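Local coordinates for membrane attack complex assembly inhibitor BGA71 (Borreliella bavariensis, PDB 6FMH), which inhibits assembly of the complement membrane attack complex as an outer surface protein of a Lyme disease spirochaete, at residues A[39-44]-A[81-86]; A[92-97]-A[179-184]. One frame throughout, in Å; residues are numbered along the deposited sequence.

Overall arrangement
Both contacts belong to one all-helical fold of the Borrelia CRASP-1 family, and their centres lie about 14 Å apart. Along the chain they come in series: interaction 1 joins the start of the short helix 43-46 to helix 73-88, and interaction 2 then joins helix 90-123, the next in sequence, to the late helix 173-183. The two contacts touch directly. Leu86 of helix 73-88 packs its CD1 3.8 Å from CG of Met180, while its CB lies against Ser96. Leu86 therefore joins helix 73-88, in the middle of the chain, to the late helix 173-183, and the two contacts form neighbouring parts of the same interhelical packing, each about 15 Å from the centre of the chain.

Interaction 1 of 2, residues A[39-44]-A[81-86]; sequences INFLAT and EILETL
Phe41 overlaps Leu83 at the far end of its ring, where CZ comes 4.4 Å from Leu83 CD1 at an oblique angle. The contact joins a type I beta turn, Asn40 to Ala43, and the short helix that starts right after its N-cap residue Leu42 to the side of helix 73-88, in the all-helical fold of the Borrelia CRASP-1 family. Ala43 N closes the turn on Asn40 O at 3.0 Å, and Lys80 of the facing helix also donates to that carbonyl. Although the bond to CB of Phe41 points away from the helix, CG stands opposite the backbone N (chi1 175°) and the long ring leads back to it. A large apolar residue suits this place, because Ile76 and Lys80 of helix 73-88 and Ile65 of helix 55-68 also touch the ring. Leu83, likewise buried, presses in turn on Phe99 and Ile100.

Beside this apolar pair lies a polar one at the partly exposed border. The bond to CB of Thr44 points toward the helix, and this short residue can offer a hydroxyl close to its backbone. The Glu84 side chain starts across the contact direction but extends beyond CG, giving it the length to carry its carboxylate over. Thr44 OG1 donates to Glu84 OE2 at 2.8 Å, approaching from above the carboxylate plane, 59° out of it.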
ATOM      1  N   ILE A  39      -2.312  11.745 -22.429  1.00 37.66           N
ATOM      2  CA  ILE A  39      -1.423  10.647 -22.870  1.00 43.70           C
ATOM      3  C   ILE A  39      -1.967   9.335 -22.286  1.00 45.45           C
ATOM      4  O   ILE A  39      -2.011   9.195 -21.066  1.00 57.98           O
ATOM      5  CB  ILE A  39       0.029  10.908 -22.386  1.00 48.88           C
ATOM      6  CG1 ILE A  39       1.071   9.885 -22.847  1.00 51.39           C
ATOM      7  CG2 ILE A  39       0.118  10.943 -20.873  1.00 50.43           C
ATOM      8  CD1 ILE A  39       2.449  10.521 -22.889  1.00 50.20           C
ATOM      9  N   ASN A  40      -2.436   8.422 -23.133  1.00 38.84           N
ATOM     10  CA  ASN A  40      -3.086   7.205 -22.625  1.00 33.93           C
ATOM     11  C   ASN A  40      -2.093   6.103 -22.874  1.00 29.86           C
ATOM     12  O   ASN A  40      -2.142   5.367 -23.874  1.00 30.13           O
ATOM     13  CB  ASN A  40      -4.488   6.903 -23.226  1.00 40.72           C
ATOM     14  CG  ASN A  40      -5.406   6.063 -22.290  1.00 38.55           C
ATOM     15  OD1 ASN A  40      -4.953   5.274 -21.491  1.00 29.54           O
ATOM     16  ND2 ASN A  40      -6.726   6.260 -22.423  1.00 41.96           N
ATOM     17  N   PHE A  41      -1.105   6.055 -22.001  1.00 26.03           N
ATOM     18  CA  PHE A  41       0.102   5.257 -22.244  1.00 23.07           C
ATOM     19  C   PHE A  41      -0.228   3.820 -22.579  1.00 21.29           C
ATOM     20  O   PHE A  41       0.370   3.229 -23.479  1.00 25.18           O
ATOM     21  CB  PHE A  41       1.049   5.379 -21.035  1.00 23.30           C
ATOM     22  CG  PHE A  41       2.261   4.502 -21.116  1.00 23.19           C
ATOM     23  CD1 PHE A  41       3.094   4.507 -22.252  1.00 21.84           C
ATOM     24  CD2 PHE A  41       2.557   3.637 -20.079  1.00 22.66           C
ATOM     25  CE1 PHE A  41       4.184   3.659 -22.339  1.00 21.96           C
ATOM     26  CE2 PHE A  41       3.660   2.789 -20.161  1.00 23.09           C
ATOM     27  CZ  PHE A  41       4.468   2.788 -21.297  1.00 22.56           C
ATOM     28  N   LEU A  42      -1.184   3.240 -21.892  1.00 18.16           N
ATOM     29  CA  LEU A  42      -1.474   1.845 -22.095  1.00 16.83           C
ATOM     30  C   LEU A  42      -2.827   1.641 -22.730  1.00 16.80           C
ATOM     31  O   LEU A  42      -3.414   0.563 -22.611  1.00 17.41           O
ATOM     32  CB  LEU A  42      -1.401   1.084 -20.755  1.00 16.39           C
ATOM     33  CG  LEU A  42      -0.019   1.047 -20.083  1.00 15.27           C
ATOM     34  CD1 LEU A  42      -0.143   0.553 -18.675  1.00 15.66           C
ATOM     35  CD2 LEU A  42       0.954   0.166 -20.821  1.00 15.28           C
ATOM     36  N   ALA A  43      -3.322   2.630 -23.442  1.00 17.44           N
ATOM     37  CA  ALA A  43      -4.665   2.518 -24.030  1.00 19.04           C
ATOM     38  C   ALA A  43      -4.850   1.238 -24.803  1.00 19.96           C
ATOM     39  O   ALA A  43      -5.814   0.506 -24.597  1.00 22.27           O
ATOM     40  CB  ALA A  43      -4.946   3.703 -24.947  1.00 19.24           C
ATOM     41  N   THR A  44      -3.939   0.989 -25.736  1.00 20.85           N
ATOM     42  CA  THR A  44      -3.947  -0.251 -26.541  1.00 22.44           C
ATOM     43  C   THR A  44      -4.066  -1.560 -25.735  1.00 20.02           C
ATOM     44  O   THR A  44      -4.788  -2.476 -26.148  1.00 20.08           O
ATOM     45  CB  THR A  44      -2.676  -0.315 -27.430  1.00 24.81           C
ATOM     46  OG1 THR A  44      -2.609   0.855 -28.274  1.00 26.16           O
ATOM     47  CG2 THR A  44      -2.644  -1.572 -28.303  1.00 25.45           C
ATOM     48  N   GLU A  81       4.990   3.916 -28.626  1.00 19.59           N
ATOM     49  CA  GLU A  81       5.029   3.536 -30.010  1.00 20.45           C
ATOM     50  C   GLU A  81       5.687   2.157 -30.164  1.00 19.24           C
ATOM     51  O   GLU A  81       5.156   1.268 -30.830  1.00 18.37           O
ATOM     52  CB  GLU A  81       5.709   4.624 -30.817  1.00 23.37           C
ATOM     53  CG  GLU A  81       5.958   4.301 -32.289  1.00 27.51           C
ATOM     54  CD  GLU A  81       6.538   5.491 -33.042  1.00 31.65           C
ATOM     55  OE1 GLU A  81       6.034   6.576 -32.816  1.00 31.46           O
ATOM     56  OE2 GLU A  81       7.485   5.366 -33.857  1.00 35.62           O
ATOM     57  N   ILE A  82       6.840   1.975 -29.532  1.00 17.74           N
ATOM     58  CA  ILE A  82       7.510   0.684 -29.509  1.00 17.48           C
ATOM     59  C   ILE A  82       6.529  -0.454 -29.163  1.00 17.00           C
ATOM     60  O   ILE A  82       6.420  -1.450 -29.914  1.00 15.11           O
ATOM     61  CB  ILE A  82       8.670   0.629 -28.486  1.00 17.53           C
ATOM     62  CG1 ILE A  82       9.815   1.502 -28.963  1.00 16.33           C
ATOM     63  CG2 ILE A  82       9.159  -0.821 -28.363  1.00 17.89           C
ATOM     64  CD1 ILE A  82      10.869   1.833 -27.945  1.00 16.45           C
ATOM     65  N   LEU A  83       5.803  -0.275 -28.066  1.00 15.43           N
ATOM     66  CA  LEU A  83       4.934  -1.338 -27.614  1.00 16.05           C
ATOM     67  C   LEU A  83       3.749  -1.537 -28.507  1.00 17.11           C
ATOM     68  O   LEU A  83       3.316  -2.648 -28.713  1.00 18.22           O
ATOM     69  CB  LEU A  83       4.495  -1.090 -26.178  1.00 15.53           C
ATOM     70  CG  LEU A  83       5.620  -1.124 -25.139  1.00 14.53           C
ATOM     71  CD1 LEU A  83       5.029  -0.722 -23.822  1.00 14.57           C
ATOM     72  CD2 LEU A  83       6.294  -2.477 -25.053  1.00 13.89           C
ATOM     73  N   GLU A  84       3.245  -0.457 -29.085  1.00 20.46           N
ATOM     74  CA  GLU A  84       2.098  -0.540 -30.000  1.00 20.91           C
ATOM     75  C   GLU A  84       2.448  -1.081 -31.376  1.00 19.38           C
ATOM     76  O   GLU A  84       1.667  -1.774 -31.994  1.00 19.50           O
ATOM     77  CB  GLU A  84       1.442   0.819 -30.138  1.00 23.34           C
ATOM     78  CG  GLU A  84       0.572   1.148 -28.947  1.00 26.35           C
ATOM     79  CD  GLU A  84      -0.033   2.542 -29.007  1.00 30.94           C
ATOM     80  OE1 GLU A  84       0.191   3.256 -29.994  1.00 36.95           O
ATOM     81  OE2 GLU A  84      -0.778   2.899 -28.084  1.00 33.90           O
ATOM     82  N   THR A  85       3.633  -0.775 -31.857  1.00 18.56           N
ATOM     83  CA  THR A  85       4.154  -1.475 -33.030  1.00 18.28           C
ATOM     84  C   THR A  85       4.130  -2.999 -32.795  1.00 16.92           C
ATOM     85  O   THR A  85       3.596  -3.740 -33.608  1.00 15.77           O
ATOM     86  CB  THR A  85       5.595  -1.036 -33.298  1.00 19.43           C
ATOM     87  OG1 THR A  85       5.654   0.408 -33.274  1.00 23.34           O
ATOM     88  CG2 THR A  85       6.131  -1.570 -34.611  1.00 18.88           C
ATOM     89  N   LEU A  86       4.725  -3.442 -31.689  1.00 16.39           N
ATOM     90  CA  LEU A  86       4.882  -4.869 -31.402  1.00 16.38           C
ATOM     91  C   LEU A  86       3.522  -5.515 -31.229  1.00 16.53           C
ATOM     92  O   LEU A  86       3.295  -6.618 -31.740  1.00 14.84           O
ATOM     93  CB  LEU A  86       5.737  -5.107 -30.140  1.00 16.39           C
ATOM     94  CG  LEU A  86       7.219  -4.770 -30.227  1.00 16.32           C
ATOM     95  CD1 LEU A  86       7.934  -4.880 -28.887  1.00 15.83           C
ATOM     96  CD2 LEU A  86       7.920  -5.638 -31.245  1.00 16.86           C
TER

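Interaction 2 of 2, residues A[92-97]-A[179-184]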
ATOM      1  N   HIS A  92       4.370 -10.748 -32.962  1.00 26.32           N
ATOM      2  CA  HIS A  92       5.136 -10.238 -31.840  1.00 25.15           C
ATOM      3  C   HIS A  92       4.304  -9.632 -30.718  1.00 22.97           C
ATOM      4  O   HIS A  92       4.862  -9.128 -29.740  1.00 20.59           O
ATOM      5  CB  HIS A  92       6.131  -9.184 -32.319  1.00 26.21           C
ATOM      6  CG  HIS A  92       7.076  -9.685 -33.353  1.00 25.79           C
ATOM      7  ND1 HIS A  92       7.290  -9.011 -34.534  1.00 28.58           N
ATOM      8  CD2 HIS A  92       7.847 -10.793 -33.401  1.00 24.64           C
ATOM      9  CE1 HIS A  92       8.156  -9.682 -35.266  1.00 25.89           C
ATOM     10  NE2 HIS A  92       8.522 -10.757 -34.592  1.00 24.48           N
ATOM     11  N   ARG A  93       2.984  -9.681 -30.837  1.00 22.22           N
ATOM     12  CA  ARG A  93       2.152  -9.132 -29.782  1.00 21.67           C
ATOM     13  C   ARG A  93       2.671  -9.569 -28.404  1.00 23.75           C
ATOM     14  O   ARG A  93       2.833  -8.754 -27.501  1.00 24.21           O
ATOM     15  CB  ARG A  93       0.694  -9.509 -29.961  1.00 19.55           C
ATOM     16  CG  ARG A  93      -0.213  -8.585 -29.146  1.00 20.96           C
ATOM     17  CD  ARG A  93      -1.718  -8.866 -29.232  1.00 20.12           C
ATOM     18  NE  ARG A  93      -2.213  -8.151 -30.433  1.00 19.87           N
ATOM     19  CZ  ARG A  93      -3.427  -8.168 -30.994  1.00 18.91           C
ATOM     20  NH1 ARG A  93      -4.385  -8.925 -30.524  1.00 18.67           N
ATOM     21  NH2 ARG A  93      -3.664  -7.427 -32.068  1.00 17.91           N
ATOM     22  N   TYR A  94       2.947 -10.864 -28.262  1.00 26.03           N
ATOM     23  CA  TYR A  94       3.282 -11.453 -26.967  1.00 26.75           C
ATOM     24  C   TYR A  94       4.472 -10.793 -26.295  1.00 24.54           C
ATOM     25  O   TYR A  94       4.565 -10.728 -25.083  1.00 25.10           O
ATOM     26  CB  TYR A  94       3.548 -12.959 -27.132  1.00 30.19           C
ATOM     27  CG  TYR A  94       4.914 -13.290 -27.677  1.00 34.23           C
ATOM     28  CD1 TYR A  94       5.186 -13.213 -29.038  1.00 37.30           C
ATOM     29  CD2 TYR A  94       5.951 -13.633 -26.820  1.00 43.37           C
ATOM     30  CE1 TYR A  94       6.451 -13.508 -29.537  1.00 42.36           C
ATOM     31  CE2 TYR A  94       7.227 -13.931 -27.297  1.00 49.18           C
ATOM     32  CZ  TYR A  94       7.471 -13.876 -28.663  1.00 49.25           C
ATOM     33  OH  TYR A  94       8.744 -14.154 -29.122  1.00 53.59           O
ATOM     34  N   THR A  95       5.415 -10.367 -27.103  1.00 24.15           N
ATOM     35  CA  THR A  95       6.602  -9.725 -26.627  1.00 22.07           C
ATOM     36  C   THR A  95       6.288  -8.393 -25.937  1.00 24.17           C
ATOM     37  O   THR A  95       6.912  -8.059 -24.914  1.00 27.30           O
ATOM     38  CB  THR A  95       7.527  -9.526 -27.806  1.00 21.44           C
ATOM     39  OG1 THR A  95       7.767 -10.807 -28.404  1.00 18.89           O
ATOM     40  CG2 THR A  95       8.827  -8.925 -27.358  1.00 22.52           C
ATOM     41  N   SER A  96       5.292  -7.650 -26.437  1.00 22.34           N
ATOM     42  CA  SER A  96       4.863  -6.438 -25.768  1.00 20.98           C
ATOM     43  C   SER A  96       4.241  -6.797 -24.453  1.00 20.25           C
ATOM     44  O   SER A  96       4.478  -6.162 -23.436  1.00 19.88           O
ATOM     45  CB  SER A  96       3.857  -5.651 -26.640  1.00 22.55           C
ATOM     46  OG  SER A  96       2.749  -6.444 -27.020  1.00 24.92           O
ATOM     47  N   LYS A  97       3.367  -7.788 -24.477  1.00 20.67           N
ATOM     48  CA  LYS A  97       2.695  -8.241 -23.242  1.00 21.71           C
ATOM     49  C   LYS A  97       3.678  -8.743 -22.208  1.00 21.54           C
ATOM     50  O   LYS A  97       3.585  -8.389 -21.036  1.00 23.76           O
ATOM     51  CB  LYS A  97       1.688  -9.342 -23.552  1.00 20.98           C
ATOM     52  CG  LYS A  97       0.344  -8.807 -23.878  1.00 21.48           C
ATOM     53  CD  LYS A  97      -0.634  -9.929 -24.174  1.00 23.69           C
ATOM     54  CE  LYS A  97      -1.915  -9.388 -24.749  1.00 24.93           C
ATOM     55  NZ  LYS A  97      -2.433 -10.200 -25.868  1.00 26.83           N
ATOM     56  N   TYR A 179      15.386  -7.296 -30.491  1.00 11.97           N
ATOM     57  CA  TYR A 179      16.040  -6.448 -29.547  1.00 12.09           C
ATOM     58  C   TYR A 179      15.353  -6.526 -28.166  1.00 13.29           C
ATOM     59  O   TYR A 179      16.023  -6.621 -27.130  1.00 13.81           O
ATOM     60  CB  TYR A 179      16.045  -5.025 -30.084  1.00 10.92           C
ATOM     61  CG  TYR A 179      16.701  -4.011 -29.187  1.00 10.61           C
ATOM     62  CD1 TYR A 179      16.054  -3.489 -28.100  1.00 10.45           C
ATOM     63  CD2 TYR A 179      17.953  -3.511 -29.492  1.00 10.88           C
ATOM     64  CE1 TYR A 179      16.663  -2.551 -27.299  1.00 10.75           C
ATOM     65  CE2 TYR A 179      18.570  -2.541 -28.714  1.00 10.95           C
ATOM     66  CZ  TYR A 179      17.931  -2.074 -27.616  1.00 11.03           C
ATOM     67  OH  TYR A 179      18.562  -1.166 -26.808  1.00 11.45           O
ATOM     68  N   MET A 180      14.031  -6.368 -28.151  1.00 14.34           N
ATOM     69  CA  MET A 180      13.302  -6.370 -26.909  1.00 14.21           C
ATOM     70  C   MET A 180      13.468  -7.719 -26.241  1.00 18.38           C
ATOM     71  O   MET A 180      13.664  -7.785 -25.022  1.00 20.08           O
ATOM     72  CB  MET A 180      11.843  -6.085 -27.158  1.00 12.41           C
ATOM     73  CG  MET A 180      11.539  -4.661 -27.598  1.00 11.38           C
ATOM     74  SD  MET A 180      12.112  -3.315 -26.587  1.00  9.42           S
ATOM     75  CE  MET A 180      11.166  -3.446 -25.184  1.00  9.18           C
ATOM     76  N   LYS A 181      13.456  -8.802 -27.037  1.00 21.95           N
ATOM     77  CA  LYS A 181      13.693 -10.136 -26.494  1.00 22.68           C
ATOM     78  C   LYS A 181      15.086 -10.273 -25.824  1.00 23.98           C
ATOM     79  O   LYS A 181      15.198 -10.841 -24.738  1.00 24.94           O
ATOM     80  CB  LYS A 181      13.544 -11.186 -27.601  1.00 25.19           C
ATOM     81  CG  LYS A 181      12.133 -11.701 -27.744  1.00 28.06           C
ATOM     82  CD  LYS A 181      11.977 -12.747 -28.834  1.00 29.79           C
ATOM     83  CE  LYS A 181      11.897 -12.104 -30.212  1.00 32.42           C
ATOM     84  NZ  LYS A 181      11.502 -13.076 -31.284  1.00 35.85           N
ATOM     85  N   GLU A 182      16.138  -9.797 -26.502  1.00 23.65           N
ATOM     86  CA  GLU A 182      17.525  -9.992 -26.055  1.00 25.58           C
ATOM     87  C   GLU A 182      17.944  -9.035 -24.886  1.00 23.24           C
ATOM     88  O   GLU A 182      18.917  -9.304 -24.157  1.00 20.82           O
ATOM     89  CB  GLU A 182      18.517  -9.999 -27.262  1.00 29.22           C
ATOM     90  CG  GLU A 182      18.179 -11.083 -28.344  1.00 36.94           C
ATOM     91  CD  GLU A 182      18.027 -12.536 -27.802  1.00 43.53           C
ATOM     92  OE1 GLU A 182      18.980 -13.017 -27.156  1.00 47.54           O
ATOM     93  OE2 GLU A 182      16.967 -13.219 -28.014  1.00 45.46           O
ATOM     94  N   ASN A 183      17.198  -7.944 -24.678  1.00 20.02           N
ATOM     95  CA  ASN A 183      17.560  -6.978 -23.647  1.00 17.17           C
ATOM     96  C   ASN A 183      16.632  -7.012 -22.469  1.00 17.32           C
ATOM     97  O   ASN A 183      16.824  -6.304 -21.495  1.00 17.14           O
ATOM     98  CB  ASN A 183      17.604  -5.601 -24.270  1.00 15.91           C
ATOM     99  CG  ASN A 183      18.691  -5.503 -25.285  1.00 15.54           C
ATOM    100  OD1 ASN A 183      19.899  -5.389 -24.929  1.00 16.55           O
ATOM    101  ND2 ASN A 183      18.315  -5.439 -26.549  1.00 14.63           N
ATOM    102  N   TYR A 184      15.564  -7.785 -22.584  1.00 18.18           N
ATOM    103  CA  TYR A 184      14.641  -7.925 -21.483  1.00 19.20           C
ATOM    104  C   TYR A 184      14.277  -9.373 -21.258  1.00 19.96           C
ATOM    105  O   TYR A 184      13.114  -9.702 -21.158  1.00 23.90           O
ATOM    106  CB  TYR A 184      13.427  -7.011 -21.745  1.00 18.79           C
ATOM    107  CG  TYR A 184      13.857  -5.539 -21.851  1.00 18.17           C
ATOM    108  CD1 TYR A 184      14.078  -4.787 -20.721  1.00 18.00           C
ATOM    109  CD2 TYR A 184      14.061  -4.952 -23.060  1.00 17.67           C
ATOM    110  CE1 TYR A 184      14.459  -3.471 -20.804  1.00 18.49           C
ATOM    111  CE2 TYR A 184      14.471  -3.641 -23.167  1.00 18.22           C
ATOM    112  CZ  TYR A 184      14.666  -2.894 -22.041  1.00 18.54           C
ATOM    113  OH  TYR A 184      15.040  -1.548 -22.156  1.00 17.94           O
TER
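Tyr94 OH lies 3.5 Å from Lys181 CD, a van der Waals contact, with CE a little farther and NZ 3.7 Å from the same OH. The contact is an interhelical packing in the all-helical CRASP-1 fold, made where helix 90-123 passes helix 173-183. The local axes come within 10.4 Å and run at 41° to each other, and the backbones approach most closely at Thr95 and Lys181.

Tyr94 and Lys181 meet at about a right angle. The tyrosine keeps CG between its backbone N and carbonyl carbon (chi1 79°), which stands the ring beside Thr95, with the Thr95 hydroxyl above one ring face near the rim. A long lysine chain suits the passage by the hydroxyl end of the ring: its CD and CE run alongside the tyrosine hydroxyl, and the bend at chi3 keeps NZ near the OH without a hydrogen bond between them.

Deeper in, the bond to CB of Thr95 is directed toward the facing helix. Its CG2 lies opposite the backbone N and meets Met180 CB at 4.1 Å and Lys181 CG at 4.3 Å. A small beta-branched residue fills this position without holding the helices apart. On the side of helix 173-183 toward helix 127-163, Asn183 ND2 donates to Tyr179 O at 2.6 Å, an i+4 to i side-chain bond, and the same amide nitrogen sits over the centre of the Tyr179 ring. The Tyr179 hydroxyl is bonded to Asp161 and Thr158, which attaches this helix to helix 127-163.

With no hydrogen bond crossing between the two segments, their cohesion comes from van der Waals contact, apolar beneath and carried by a lysine chain at the more exposed edge.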